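Local coordinates for protein L-asparaginase I (Vibrio cholerae, PDB 2OCD) that probably hydrolyses L-asparagine to L-aspartate and ammonium, at residues P56-S61 against Q69-D74; S61-A66 against T91-Y96; L101-E106 against R157-R162. All coordinates share one frame; numbering follows the deposited sequence.

Interaction 1 of 3, residues P56-S61 against Q69-D74; sequences PLMDSS and QLIADD
Met-58, a selenomethionine near the end of strand 48-58, reaches across to Leu-70 and Ile-71 on helix 65-78. This is strand-to-helix packing within a beta-alpha-beta crossover. The helix carries the chain from strand 48-58 to the parallel strand 84-88 of the N-terminal sheet, with strand 5-12 lying between those two. A backbone bond to Thr-11 ties Met-58 to that middle strand.

The contact between the segments is wholly apolar, with no hydrogen bond. The backbones are well apart, 10.4 Å from the CA of Met-58 to the CA of Ile-71. The Met-58 chain spans the gap because it runs straight out beyond CG, with chi3 at -179°. Its methyl CE ends against Leu-70, 3.8 Å from both CB and CD1 of that residue. One atom back, SE of Met-58 lies 4.1 Å from CD1 of Ile-71. The terminal methyl thus meets the more exposed leucine, and the selenium meets the buried isoleucine. Met-63 touches both Met-58 and Ile-71.

The polar groups bond within their own segments or to neighbouring parts of the chain. On the helix, NE2 of Gln-69 donates to OD1 of Asp-73 at 3.1 Å, one turn further on. Asp-74 adds a link back to the strand, since its OD1 is hydrogen-bonded to the hydroxyl of Tyr-54. Just after the strand, Asp-59 forms an Asx turn that bends the chain round Ser-60, a predicted substrate-binding residue. OD1 of Asp-59 accepts two hydrogen bonds from Ser-61. The backbone N of Ser-61 lies nearly in line with the C-O bond, 2.8 Å from OD1, but its N-H is bent away (131°). OG of Ser-61 donates to the same OD1 from the syn side, at 2.7 Å and 22° out of the carboxylate plane.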
ATOM      1  N   PRO B  56     -12.879 -26.257  31.255  1.00 21.12           N
ATOM      2  CA  PRO B  56     -13.789 -25.313  30.620  1.00 21.26           C
ATOM      3  C   PRO B  56     -13.089 -24.549  29.499  1.00 21.57           C
ATOM      4  O   PRO B  56     -11.868 -24.447  29.471  1.00 20.82           O
ATOM      5  CB  PRO B  56     -14.163 -24.383  31.759  1.00 21.14           C
ATOM      6  CG  PRO B  56     -12.873 -24.369  32.661  1.00 20.93           C
ATOM      7  CD  PRO B  56     -12.119 -25.646  32.364  1.00 21.08           C
ATOM      8  N   LEU B  57     -13.894 -24.051  28.584  1.00 22.36           N
ATOM      9  CA  LEU B  57     -13.446 -23.198  27.490  1.00 23.44           C
ATOM     10  C   LEU B  57     -12.981 -21.869  28.079  1.00 23.51           C
ATOM     11  O   LEU B  57     -13.493 -21.416  29.100  1.00 24.50           O
ATOM     12  CB  LEU B  57     -14.614 -22.938  26.547  1.00 22.97           C
ATOM     13  CG  LEU B  57     -14.345 -22.797  25.061  1.00 23.68           C
ATOM     14  CD1 LEU B  57     -13.610 -23.987  24.485  1.00 22.40           C
ATOM     15  CD2 LEU B  57     -15.710 -22.645  24.381  1.00 25.24           C
HETATM   16  N   MSE B  58     -12.004 -21.256  27.443  1.00 23.56           N
HETATM   17  CA  MSE B  58     -11.438 -20.001  27.941  1.00 23.25           C
HETATM   18  C   MSE B  58     -12.009 -18.864  27.145  1.00 22.19           C
HETATM   19  O   MSE B  58     -12.229 -18.995  25.964  1.00 21.02           O
HETATM   20  CB  MSE B  58      -9.907 -20.007  27.825  1.00 22.65           C
HETATM   21  CG  MSE B  58      -9.211 -21.001  28.772  1.00 23.51           C
HETATM   22 SE   MSE B  58      -7.338 -21.157  28.290  0.80 25.67          SE
HETATM   23  CE  MSE B  58      -6.782 -22.465  29.608  1.00 20.78           C
ATOM     24  N   ASP B  59     -12.281 -17.763  27.819  1.00 22.25           N
ATOM     25  CA  ASP B  59     -12.639 -16.544  27.143  1.00 22.57           C
ATOM     26  C   ASP B  59     -11.459 -15.577  27.142  1.00 21.47           C
ATOM     27  O   ASP B  59     -10.940 -15.246  28.196  1.00 20.08           O
ATOM     28  CB  ASP B  59     -13.815 -15.876  27.821  1.00 23.22           C
ATOM     29  CG  ASP B  59     -14.045 -14.520  27.252  1.00 26.77           C
ATOM     30  OD1 ASP B  59     -13.093 -13.691  27.261  1.00 29.57           O
ATOM     31  OD2 ASP B  59     -15.141 -14.304  26.713  1.00 33.54           O
ATOM     32  N   SER B  60     -11.082 -15.094  25.962  1.00 21.13           N
ATOM     33  CA  SER B  60      -9.785 -14.430  25.781  1.00 21.21           C
ATOM     34  C   SER B  60      -9.599 -13.208  26.685  1.00 20.83           C
ATOM     35  O   SER B  60      -8.485 -12.988  27.179  1.00 21.16           O
ATOM     36  CB  SER B  60      -9.477 -14.086  24.296  1.00 21.17           C
ATOM     37  OG  SER B  60     -10.531 -13.376  23.677  1.00 23.10           O
ATOM     38  N   SER B  61     -10.658 -12.436  26.920  1.00 20.17           N
ATOM     39  CA  SER B  61     -10.552 -11.237  27.749  1.00 20.72           C
ATOM     40  C   SER B  61     -10.416 -11.520  29.250  1.00 20.68           C
ATOM     41  O   SER B  61      -9.916 -10.687  29.982  1.00 21.26           O
ATOM     42  CB  SER B  61     -11.735 -10.284  27.493  1.00 20.91           C
ATOM     43  OG  SER B  61     -12.941 -11.000  27.305  1.00 21.97           O
ATOM     44  N   GLN B  69      -0.334 -21.190  31.840  1.00 13.28           N
ATOM     45  CA  GLN B  69       0.309 -22.383  32.382  1.00 12.28           C
ATOM     46  C   GLN B  69      -0.403 -23.619  31.885  1.00 12.09           C
ATOM     47  O   GLN B  69       0.265 -24.569  31.432  1.00 12.02           O
ATOM     48  CB  GLN B  69       0.247 -22.359  33.921  1.00 13.07           C
ATOM     49  CG  GLN B  69       1.166 -23.325  34.652  1.00 12.69           C
ATOM     50  CD  GLN B  69       2.652 -23.057  34.367  1.00 14.77           C
ATOM     51  OE1 GLN B  69       3.145 -21.909  34.465  1.00 17.93           O
ATOM     52  NE2 GLN B  69       3.355 -24.099  33.986  1.00 12.39           N
ATOM     53  N   LEU B  70      -1.747 -23.605  31.985  1.00 11.98           N
ATOM     54  CA  LEU B  70      -2.633 -24.667  31.461  1.00 11.44           C
ATOM     55  C   LEU B  70      -2.291 -24.960  30.003  1.00 12.08           C
ATOM     56  O   LEU B  70      -2.007 -26.123  29.669  1.00 13.53           O
ATOM     57  CB  LEU B  70      -4.112 -24.273  31.572  1.00 11.26           C
ATOM     58  CG  LEU B  70      -4.652 -23.923  32.989  1.00 13.56           C
ATOM     59  CD1 LEU B  70      -6.234 -23.749  33.142  1.00  6.61           C
ATOM     60  CD2 LEU B  70      -4.083 -24.925  34.046  1.00 10.68           C
ATOM     61  N   ILE B  71      -2.243 -23.921  29.146  1.00 10.83           N
ATOM     62  CA  ILE B  71      -1.917 -24.134  27.746  1.00 10.43           C
ATOM     63  C   ILE B  71      -0.473 -24.741  27.589  1.00 10.94           C
ATOM     64  O   ILE B  71      -0.254 -25.761  26.900  1.00  9.64           O
ATOM     65  CB  ILE B  71      -2.082 -22.838  26.930  1.00 10.37           C
ATOM     66  CG1 ILE B  71      -3.501 -22.241  27.093  1.00 10.77           C
ATOM     67  CG2 ILE B  71      -1.846 -23.100  25.475  1.00  9.14           C
ATOM     68  CD1 ILE B  71      -3.630 -20.818  26.513  1.00  7.46           C
ATOM     69  N   ALA B  72       0.504 -24.106  28.238  1.00 11.43           N
ATOM     70  CA  ALA B  72       1.882 -24.614  28.257  1.00 12.22           C
ATOM     71  C   ALA B  72       1.903 -26.063  28.741  1.00 12.83           C
ATOM     72  O   ALA B  72       2.503 -26.926  28.142  1.00 12.91           O
ATOM     73  CB  ALA B  72       2.758 -23.735  29.147  1.00 12.13           C
ATOM     74  N   ASP B  73       1.227 -26.348  29.839  1.00 14.22           N
ATOM     75  CA  ASP B  73       1.250 -27.708  30.376  1.00 14.10           C
ATOM     76  C   ASP B  73       0.634 -28.715  29.441  1.00 14.37           C
ATOM     77  O   ASP B  73       1.032 -29.853  29.431  1.00 14.15           O
ATOM     78  CB  ASP B  73       0.529 -27.760  31.697  1.00 13.99           C
ATOM     79  CG  ASP B  73       1.254 -27.005  32.782  1.00 15.58           C
ATOM     80  OD1 ASP B  73       2.488 -26.765  32.658  1.00 15.28           O
ATOM     81  OD2 ASP B  73       0.558 -26.667  33.772  1.00 18.05           O
ATOM     82  N   ASP B  74      -0.351 -28.280  28.674  1.00 15.22           N
ATOM     83  CA  ASP B  74      -1.057 -29.147  27.763  1.00 15.73           C
ATOM     84  C   ASP B  74      -0.090 -29.469  26.625  1.00 16.56           C
ATOM     85  O   ASP B  74       0.203 -30.634  26.319  1.00 17.90           O
ATOM     86  CB  ASP B  74      -2.304 -28.414  27.295  1.00 15.60           C
ATOM     87  CG  ASP B  74      -3.068 -29.166  26.264  1.00 16.85           C
ATOM     88  OD1 ASP B  74      -3.774 -28.583  25.402  1.00 17.71           O
ATOM     89  OD2 ASP B  74      -2.950 -30.368  26.294  1.00 21.04           O
TER

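Interaction 2 of 3, residues S61-A66 against T91-Y96; sequences SDMTPA and TDTMAY. With ACT (acetate ion), chain G.
Thr-93 lays its hydroxyl against the side chain of Met-63, a selenomethionine, with OG1 of Thr-93 3.4 Å from CG of Met-63. The two side chains meet at a slant. OG1 of Thr-93 sits between its own backbone N and carbonyl carbon (chi1 67°). From there it also makes a hydrogen bond to the backbone O of Ser-60. The other branch of Thr-93, CG2, packs 4.2 Å from CA of Ser-61. Met-63 folds back at chi2 and chi3 and also touches Trp-68 on helix 65-78. CB of Ser-61 packs 4.2 Å from OD1 of Asp-92. OG of Ser-61 is hydrogen-bonded to Asp-59.

Each loop leads into a helix of the asparaginase fold. Segment 91-96 supplies residues of the predicted active site, and 61-66 directly follows another, Ser-60. Thr-91 and Asp-92 are predicted to bind substrate, and Thr-91 is also predicted to be catalytic. Both join NZ of Lys-163, Asp-92 by a salt bridge through OD2 and Thr-91 by a hydrogen bond involving OG1. This is consistent with the Thr-Lys-Asp triad of the family. OD1 of Asp-92 is hydrogen-bonded to ND2 of Asn-247 of a second subunit.

An acetate ion, probably from the crystallisation liquor, lies beside Asp-92 in the predicted site. The backbone N of Asp-92 gives its OXT a weak hydrogen bond of 3.3 Å, and the acetate CH3 lies 3.4 Å from OD1 of Asp-92.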
ATOM      1  N   SER B  61     -10.658 -12.436  26.920  1.00 20.17           N
ATOM      2  CA  SER B  61     -10.552 -11.237  27.749  1.00 20.72           C
ATOM      3  C   SER B  61     -10.416 -11.520  29.250  1.00 20.68           C
ATOM      4  O   SER B  61      -9.916 -10.687  29.982  1.00 21.26           O
ATOM      5  CB  SER B  61     -11.735 -10.284  27.493  1.00 20.91           C
ATOM      6  OG  SER B  61     -12.941 -11.000  27.305  1.00 21.97           O
ATOM      7  N   ASP B  62     -10.834 -12.703  29.696  1.00 20.92           N
ATOM      8  CA  ASP B  62     -10.689 -13.114  31.077  1.00 21.13           C
ATOM      9  C   ASP B  62      -9.414 -13.872  31.378  1.00 21.20           C
ATOM     10  O   ASP B  62      -9.107 -14.089  32.538  1.00 21.32           O
ATOM     11  CB  ASP B  62     -11.876 -13.958  31.464  1.00 21.24           C
ATOM     12  CG  ASP B  62     -13.170 -13.189  31.358  1.00 24.43           C
ATOM     13  OD1 ASP B  62     -13.130 -11.923  31.301  1.00 27.51           O
ATOM     14  OD2 ASP B  62     -14.241 -13.848  31.297  1.00 30.00           O
HETATM   15  N   MSE B  63      -8.660 -14.234  30.340  1.00 21.35           N
HETATM   16  CA  MSE B  63      -7.428 -14.992  30.498  1.00 21.97           C
HETATM   17  C   MSE B  63      -6.579 -14.500  31.671  1.00 20.71           C
HETATM   18  O   MSE B  63      -6.584 -13.327  32.028  1.00 20.34           O
HETATM   19  CB  MSE B  63      -6.511 -14.888  29.260  1.00 23.00           C
HETATM   20  CG  MSE B  63      -6.995 -15.448  27.943  1.00 26.50           C
HETATM   21 SE   MSE B  63      -6.917 -17.344  27.777  0.80 36.84          SE
HETATM   22  CE  MSE B  63      -4.964 -17.667  27.866  1.00 34.28           C
ATOM     23  N   THR B  64      -5.743 -15.414  32.142  1.00 19.15           N
ATOM     24  CA  THR B  64      -4.914 -15.231  33.302  1.00 17.23           C
ATOM     25  C   THR B  64      -3.619 -15.967  33.068  1.00 16.68           C
ATOM     26  O   THR B  64      -3.525 -16.860  32.195  1.00 16.26           O
ATOM     27  CB  THR B  64      -5.665 -15.774  34.537  1.00 17.63           C
ATOM     28  OG1 THR B  64      -6.182 -14.659  35.286  1.00 16.53           O
ATOM     29  CG2 THR B  64      -4.798 -16.653  35.389  1.00 14.91           C
ATOM     30  N   PRO B  65      -2.581 -15.588  33.804  1.00 15.64           N
ATOM     31  CA  PRO B  65      -1.362 -16.358  33.638  1.00 15.28           C
ATOM     32  C   PRO B  65      -1.520 -17.830  34.080  1.00 15.78           C
ATOM     33  O   PRO B  65      -0.840 -18.712  33.520  1.00 16.28           O
ATOM     34  CB  PRO B  65      -0.357 -15.578  34.474  1.00 15.53           C
ATOM     35  CG  PRO B  65      -0.960 -14.155  34.554  1.00 15.50           C
ATOM     36  CD  PRO B  65      -2.408 -14.454  34.720  1.00 15.31           C
ATOM     37  N   ALA B  66      -2.414 -18.105  35.048  1.00 15.46           N
ATOM     38  CA  ALA B  66      -2.885 -19.490  35.291  1.00 15.57           C
ATOM     39  C   ALA B  66      -3.326 -20.190  33.984  1.00 15.80           C
ATOM     40  O   ALA B  66      -2.939 -21.322  33.711  1.00 15.63           O
ATOM     41  CB  ALA B  66      -3.991 -19.538  36.348  1.00 14.44           C
ATOM     42  N   THR B  91      -9.243 -13.701  19.821  1.00 11.45           N
ATOM     43  CA  THR B  91      -8.330 -12.657  19.379  1.00 11.89           C
ATOM     44  C   THR B  91      -8.022 -11.585  20.439  1.00 12.38           C
ATOM     45  O   THR B  91      -6.956 -10.965  20.388  1.00 12.77           O
ATOM     46  CB  THR B  91      -8.811 -11.928  18.060  1.00 11.41           C
ATOM     47  OG1 THR B  91     -10.093 -11.354  18.296  1.00 11.23           O
ATOM     48  CG2 THR B  91      -8.872 -12.874  16.857  1.00  8.50           C
ATOM     49  N   ASP B  92      -8.918 -11.304  21.369  1.00 12.23           N
ATOM     50  CA  ASP B  92      -8.644 -10.126  22.218  1.00 11.82           C
ATOM     51  C   ASP B  92      -7.256 -10.166  22.881  1.00 10.99           C
ATOM     52  O   ASP B  92      -6.603  -9.132  22.993  1.00 11.55           O
ATOM     53  CB  ASP B  92      -9.734  -9.927  23.274  1.00 12.46           C
ATOM     54  CG  ASP B  92     -11.043  -9.409  22.676  1.00 14.28           C
ATOM     55  OD1 ASP B  92     -12.086  -9.469  23.378  1.00 18.58           O
ATOM     56  OD2 ASP B  92     -11.041  -8.952  21.511  1.00 18.91           O
ATOM     57  N   THR B  93      -6.815 -11.334  23.335  1.00 10.10           N
ATOM     58  CA  THR B  93      -5.563 -11.414  24.044  1.00 10.20           C
ATOM     59  C   THR B  93      -4.641 -12.469  23.444  1.00 10.72           C
ATOM     60  O   THR B  93      -3.679 -12.904  24.047  1.00 10.23           O
ATOM     61  CB  THR B  93      -5.757 -11.693  25.531  1.00 10.42           C
ATOM     62  OG1 THR B  93      -6.296 -12.994  25.682  1.00  9.35           O
ATOM     63  CG2 THR B  93      -6.669 -10.653  26.192  1.00  8.44           C
HETATM   64  N   MSE B  94      -4.908 -12.811  22.204  1.00 11.61           N
HETATM   65  CA  MSE B  94      -4.131 -13.758  21.496  1.00 13.27           C
HETATM   66  C   MSE B  94      -2.673 -13.367  21.496  1.00 12.96           C
HETATM   67  O   MSE B  94      -1.834 -14.249  21.550  1.00 13.39           O
HETATM   68  CB  MSE B  94      -4.635 -13.852  20.086  1.00 12.82           C
HETATM   69  CG  MSE B  94      -3.895 -14.811  19.271  1.00 14.72           C
HETATM   70 SE   MSE B  94      -4.888 -15.100  17.617  0.70 21.15          SE
HETATM   71  CE  MSE B  94      -3.830 -14.112  16.378  1.00 18.37           C
ATOM     72  N   ALA B  95      -2.365 -12.067  21.417  1.00 13.47           N
ATOM     73  CA  ALA B  95      -0.956 -11.599  21.376  1.00 13.20           C
ATOM     74  C   ALA B  95      -0.277 -11.728  22.711  1.00 12.88           C
ATOM     75  O   ALA B  95       0.928 -11.995  22.768  1.00 12.93           O
ATOM     76  CB  ALA B  95      -0.820 -10.178  20.864  1.00 12.95           C
ATOM     77  N   TYR B  96      -1.025 -11.546  23.791  1.00 12.48           N
ATOM     78  CA  TYR B  96      -0.438 -11.731  25.115  1.00 11.78           C
ATOM     79  C   TYR B  96      -0.174 -13.199  25.328  1.00 12.17           C
ATOM     80  O   TYR B  96       0.855 -13.582  25.874  1.00 12.75           O
ATOM     81  CB  TYR B  96      -1.330 -11.222  26.214  1.00 11.25           C
ATOM     82  CG  TYR B  96      -1.482  -9.720  26.280  1.00 10.22           C
ATOM     83  CD1 TYR B  96      -2.495  -9.085  25.592  1.00 10.74           C
ATOM     84  CD2 TYR B  96      -0.674  -8.952  27.098  1.00 10.41           C
ATOM     85  CE1 TYR B  96      -2.664  -7.693  25.650  1.00 11.45           C
ATOM     86  CE2 TYR B  96      -0.843  -7.579  27.180  1.00 11.15           C
ATOM     87  CZ  TYR B  96      -1.831  -6.956  26.444  1.00 11.62           C
ATOM     88  OH  TYR B  96      -2.022  -5.595  26.514  1.00 13.90           O
TER
HETATM   89  C   ACT G 603     -12.915 -13.117  21.961  1.00 51.87           C
HETATM   90  O   ACT G 603     -13.342 -14.192  21.435  1.00 51.38           O
HETATM   91  OXT ACT G 603     -11.993 -12.525  21.356  1.00 51.35           O
HETATM   92  CH3 ACT G 603     -13.463 -12.535  23.244  1.00 51.76           C

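Interaction 3 of 3, residues L101-E106 against R157-R162; sequences LSFMFE and RGNRSR
Ser-102 and Asn-159 point at each other in the buried interior, and the ring of Phe-103 lies beside their meeting point. The contact joins the last turns of helix 94-104 to the short 3-10 segment 158-160, which follows strand 154-157. That helix is the crossover between the neighbouring parallel strands 84-88 and 112-115 of the N-terminal sheet.

ND2 of Asn-159 donates to OG of Ser-102 at 3.0 Å. The bond is bent, with an N-H...O angle of 140°, and OG stands 26° out of the amide plane. The first torsion of Asn-159 turns the amide toward Ser-102 and sets CB of Asn-159 alongside, 3.4 Å from OG of Ser-102. Neither group depends on this bond alone. OG of Ser-102 is also hydrogen-bonded to the backbone O of Ser-99 in the same helix, and ND2 of Asn-159 to the backbone O of Arg-332.

Phe-103 and Asn-159 cross at about a right angle, though their ring and amide planes are tilted by only 32°. The tip of the ring, CZ of Phe-103, comes 3.9 Å from ND2 of Asn-159, an oblique approach. Ser-102 OG lies over one face of the ring, towards its rim. Phe-103 also packs on Ala-308 and Tyr-312 of helix 303-315, so this corner adjoins the C-terminal part of the chain.

The turn that presents Asn-159 is tied by two hydrogen bonds to one carbonyl. Arg-160 N donates to Arg-157 O at 3.0 Å, and OG of Ser-161 donates to the same Arg-157 O from the opposite face of the carbonyl plane at 3.1 Å.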
ATOM      1  N   LEU B 101       3.902 -17.584  26.037  1.00 11.28           N
ATOM      2  CA  LEU B 101       4.374 -18.907  25.695  1.00 11.37           C
ATOM      3  C   LEU B 101       5.765 -18.884  25.075  1.00 11.95           C
ATOM      4  O   LEU B 101       6.499 -19.879  25.220  1.00 13.16           O
ATOM      5  CB  LEU B 101       3.418 -19.627  24.735  1.00 11.72           C
ATOM      6  CG  LEU B 101       2.002 -19.893  25.306  1.00 13.51           C
ATOM      7  CD1 LEU B 101       1.020 -20.329  24.227  1.00  9.00           C
ATOM      8  CD2 LEU B 101       2.034 -20.912  26.505  1.00 11.45           C
ATOM      9  N   SER B 102       6.122 -17.811  24.347  1.00 11.54           N
ATOM     10  CA  SER B 102       7.438 -17.751  23.734  1.00 10.81           C
ATOM     11  C   SER B 102       8.497 -17.841  24.822  1.00 10.85           C
ATOM     12  O   SER B 102       9.461 -18.599  24.662  1.00  9.56           O
ATOM     13  CB  SER B 102       7.647 -16.521  22.875  1.00 10.61           C
ATOM     14  OG  SER B 102       7.896 -15.374  23.641  1.00  8.59           O
ATOM     15  N   PHE B 103       8.297 -17.138  25.939  1.00 10.92           N
ATOM     16  CA  PHE B 103       9.278 -17.204  27.046  1.00 11.67           C
ATOM     17  C   PHE B 103       9.192 -18.481  27.888  1.00 14.23           C
ATOM     18  O   PHE B 103      10.238 -19.029  28.282  1.00 14.33           O
ATOM     19  CB  PHE B 103       9.217 -15.960  27.908  1.00 10.22           C
ATOM     20  CG  PHE B 103       9.498 -14.763  27.131  1.00 10.29           C
ATOM     21  CD1 PHE B 103      10.786 -14.527  26.686  1.00  7.41           C
ATOM     22  CD2 PHE B 103       8.461 -13.931  26.710  1.00 11.24           C
ATOM     23  CE1 PHE B 103      11.080 -13.457  25.926  1.00  9.44           C
ATOM     24  CE2 PHE B 103       8.736 -12.836  25.931  1.00 11.11           C
ATOM     25  CZ  PHE B 103      10.063 -12.597  25.513  1.00 10.81           C
HETATM   26  N   MSE B 104       7.967 -18.965  28.108  1.00 15.95           N
HETATM   27  CA  MSE B 104       7.758 -20.166  28.869  1.00 18.53           C
HETATM   28  C   MSE B 104       8.394 -21.394  28.278  1.00 18.14           C
HETATM   29  O   MSE B 104       8.796 -22.282  29.028  1.00 18.21           O
HETATM   30  CB  MSE B 104       6.268 -20.426  29.030  1.00 18.89           C
HETATM   31  CG  MSE B 104       5.638 -19.453  30.010  1.00 22.36           C
HETATM   32 SE   MSE B 104       3.713 -19.594  30.161  0.80 26.60          SE
HETATM   33  CE  MSE B 104       3.691 -21.220  31.233  1.00 21.40           C
ATOM     34  N   PHE B 105       8.441 -21.473  26.950  1.00 18.13           N
ATOM     35  CA  PHE B 105       9.025 -22.619  26.288  1.00 17.65           C
ATOM     36  C   PHE B 105      10.494 -22.361  26.092  1.00 18.30           C
ATOM     37  O   PHE B 105      10.896 -21.331  25.601  1.00 18.17           O
ATOM     38  CB  PHE B 105       8.415 -22.909  24.918  1.00 16.83           C
ATOM     39  CG  PHE B 105       6.965 -23.295  24.943  1.00 16.11           C
ATOM     40  CD1 PHE B 105       6.450 -24.116  25.925  1.00 15.24           C
ATOM     41  CD2 PHE B 105       6.127 -22.894  23.926  1.00 14.57           C
ATOM     42  CE1 PHE B 105       5.127 -24.459  25.922  1.00 12.84           C
ATOM     43  CE2 PHE B 105       4.815 -23.255  23.920  1.00 14.57           C
ATOM     44  CZ  PHE B 105       4.314 -24.027  24.920  1.00 14.45           C
ATOM     45  N   GLU B 106      11.278 -23.366  26.416  1.00 19.28           N
ATOM     46  CA  GLU B 106      12.704 -23.291  26.366  1.00 20.52           C
ATOM     47  C   GLU B 106      13.211 -24.449  25.488  1.00 20.01           C
ATOM     48  O   GLU B 106      12.860 -25.606  25.710  1.00 20.36           O
ATOM     49  CB  GLU B 106      13.201 -23.334  27.803  1.00 20.05           C
ATOM     50  CG  GLU B 106      14.544 -23.930  28.025  1.00 23.18           C
ATOM     51  CD  GLU B 106      15.218 -23.294  29.245  1.00 25.31           C
ATOM     52  OE1 GLU B 106      15.580 -22.086  29.129  1.00 31.71           O
ATOM     53  OE2 GLU B 106      15.369 -23.979  30.296  1.00 29.27           O
ATOM     54  N   ARG B 157       6.162 -13.627  14.258  1.00 13.90           N
ATOM     55  CA  ARG B 157       6.745 -14.055  15.539  1.00 13.10           C
ATOM     56  C   ARG B 157       5.762 -13.719  16.655  1.00 12.64           C
ATOM     57  O   ARG B 157       5.291 -12.611  16.732  1.00 12.45           O
ATOM     58  CB  ARG B 157       8.101 -13.402  15.776  1.00 12.94           C
ATOM     59  CG  ARG B 157       8.763 -13.839  17.066  1.00 13.90           C
ATOM     60  CD  ARG B 157      10.279 -13.510  17.120  1.00 13.11           C
ATOM     61  NE  ARG B 157      11.018 -14.354  16.194  1.00 11.89           N
ATOM     62  CZ  ARG B 157      12.129 -14.020  15.559  1.00 10.36           C
ATOM     63  NH1 ARG B 157      12.688 -12.855  15.741  1.00 10.85           N
ATOM     64  NH2 ARG B 157      12.678 -14.877  14.724  1.00 10.85           N
ATOM     65  N   GLY B 158       5.436 -14.695  17.493  1.00 12.45           N
ATOM     66  CA  GLY B 158       4.437 -14.537  18.529  1.00 11.77           C
ATOM     67  C   GLY B 158       4.689 -13.360  19.408  1.00 11.92           C
ATOM     68  O   GLY B 158       3.820 -12.501  19.593  1.00 11.42           O
ATOM     69  N   ASN B 159       5.910 -13.264  19.924  1.00 12.92           N
ATOM     70  CA  ASN B 159       6.274 -12.143  20.797  1.00 12.40           C
ATOM     71  C   ASN B 159       6.642 -10.855  20.065  1.00 12.54           C
ATOM     72  O   ASN B 159       7.009  -9.877  20.713  1.00 12.63           O
ATOM     73  CB  ASN B 159       7.370 -12.560  21.763  1.00 12.78           C
ATOM     74  CG  ASN B 159       8.672 -12.896  21.075  1.00 11.82           C
ATOM     75  OD1 ASN B 159       8.928 -12.475  19.959  1.00  7.16           O
ATOM     76  ND2 ASN B 159       9.506 -13.671  21.762  1.00 12.19           N
ATOM     77  N   ARG B 160       6.510 -10.810  18.739  1.00 12.37           N
ATOM     78  CA  ARG B 160       6.582  -9.513  18.025  1.00 13.26           C
ATOM     79  C   ARG B 160       5.207  -8.928  17.612  1.00 14.11           C
ATOM     80  O   ARG B 160       5.143  -7.873  16.930  1.00 12.39           O
ATOM     81  CB  ARG B 160       7.428  -9.617  16.781  1.00 12.66           C
ATOM     82  CG  ARG B 160       8.810 -10.055  17.064  1.00 13.85           C
ATOM     83  CD  ARG B 160       9.579  -8.936  17.678  1.00 14.55           C
ATOM     84  NE  ARG B 160      10.980  -8.988  17.283  1.00 13.84           N
ATOM     85  CZ  ARG B 160      11.762  -7.926  17.234  1.00 11.82           C
ATOM     86  NH1 ARG B 160      11.276  -6.729  17.568  1.00 10.49           N
ATOM     87  NH2 ARG B 160      13.025  -8.071  16.852  1.00 11.02           N
ATOM     88  N   SER B 161       4.130  -9.557  18.089  1.00 14.63           N
ATOM     89  CA  SER B 161       2.813  -9.292  17.552  1.00 16.10           C
ATOM     90  C   SER B 161       1.943  -8.436  18.408  1.00 16.64           C
ATOM     91  O   SER B 161       2.076  -8.413  19.604  1.00 16.65           O
ATOM     92  CB  SER B 161       2.094 -10.627  17.255  1.00 16.84           C
ATOM     93  OG  SER B 161       2.640 -11.176  16.049  1.00 19.74           O
ATOM     94  N   ARG B 162       1.042  -7.723  17.772  1.00 18.69           N
ATOM     95  CA  ARG B 162      -0.069  -7.179  18.491  1.00 20.86           C
ATOM     96  C   ARG B 162      -1.286  -6.924  17.638  1.00 21.62           C
ATOM     97  O   ARG B 162      -1.195  -6.821  16.432  1.00 20.95           O
ATOM     98  CB  ARG B 162       0.323  -5.942  19.273  1.00 21.13           C
ATOM     99  CG  ARG B 162       1.198  -4.926  18.549  1.00 22.91           C
ATOM    100  CD  ARG B 162       2.243  -4.317  19.500  1.00 22.97           C
ATOM    101  NE  ARG B 162       1.926  -2.958  19.955  1.00 25.99           N
ATOM    102  CZ  ARG B 162       0.965  -2.599  20.817  1.00 25.73           C
ATOM    103  NH1 ARG B 162       0.117  -3.480  21.378  1.00 25.58           N
ATOM    104  NH2 ARG B 162       0.844  -1.310  21.111  1.00 24.73           N
TER

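Interactions 2 and 3 are buried, while interaction 1 is only partly so. Interactions 1 and 2 share Ser-61. Interaction 1 packs on helix 65-78, and interaction 2 on the loop leading into it. They merge where SE of Met-58 lies 3.9 Å from SE of Met-63, and CD1 of Ile-71 lies 3.7 Å from CE of Met-63. Interactions 2 and 3 use the start and end of helix 94-104. Interaction 1 is apolar strand-to-helix packing. Interaction 2 is mostly packing between its segments, with Asp-92 facing Lys-163 and Asn-247 of a second subunit. Interaction 3 lies away from the predicted active site and carries the one hydrogen bond between paired segments.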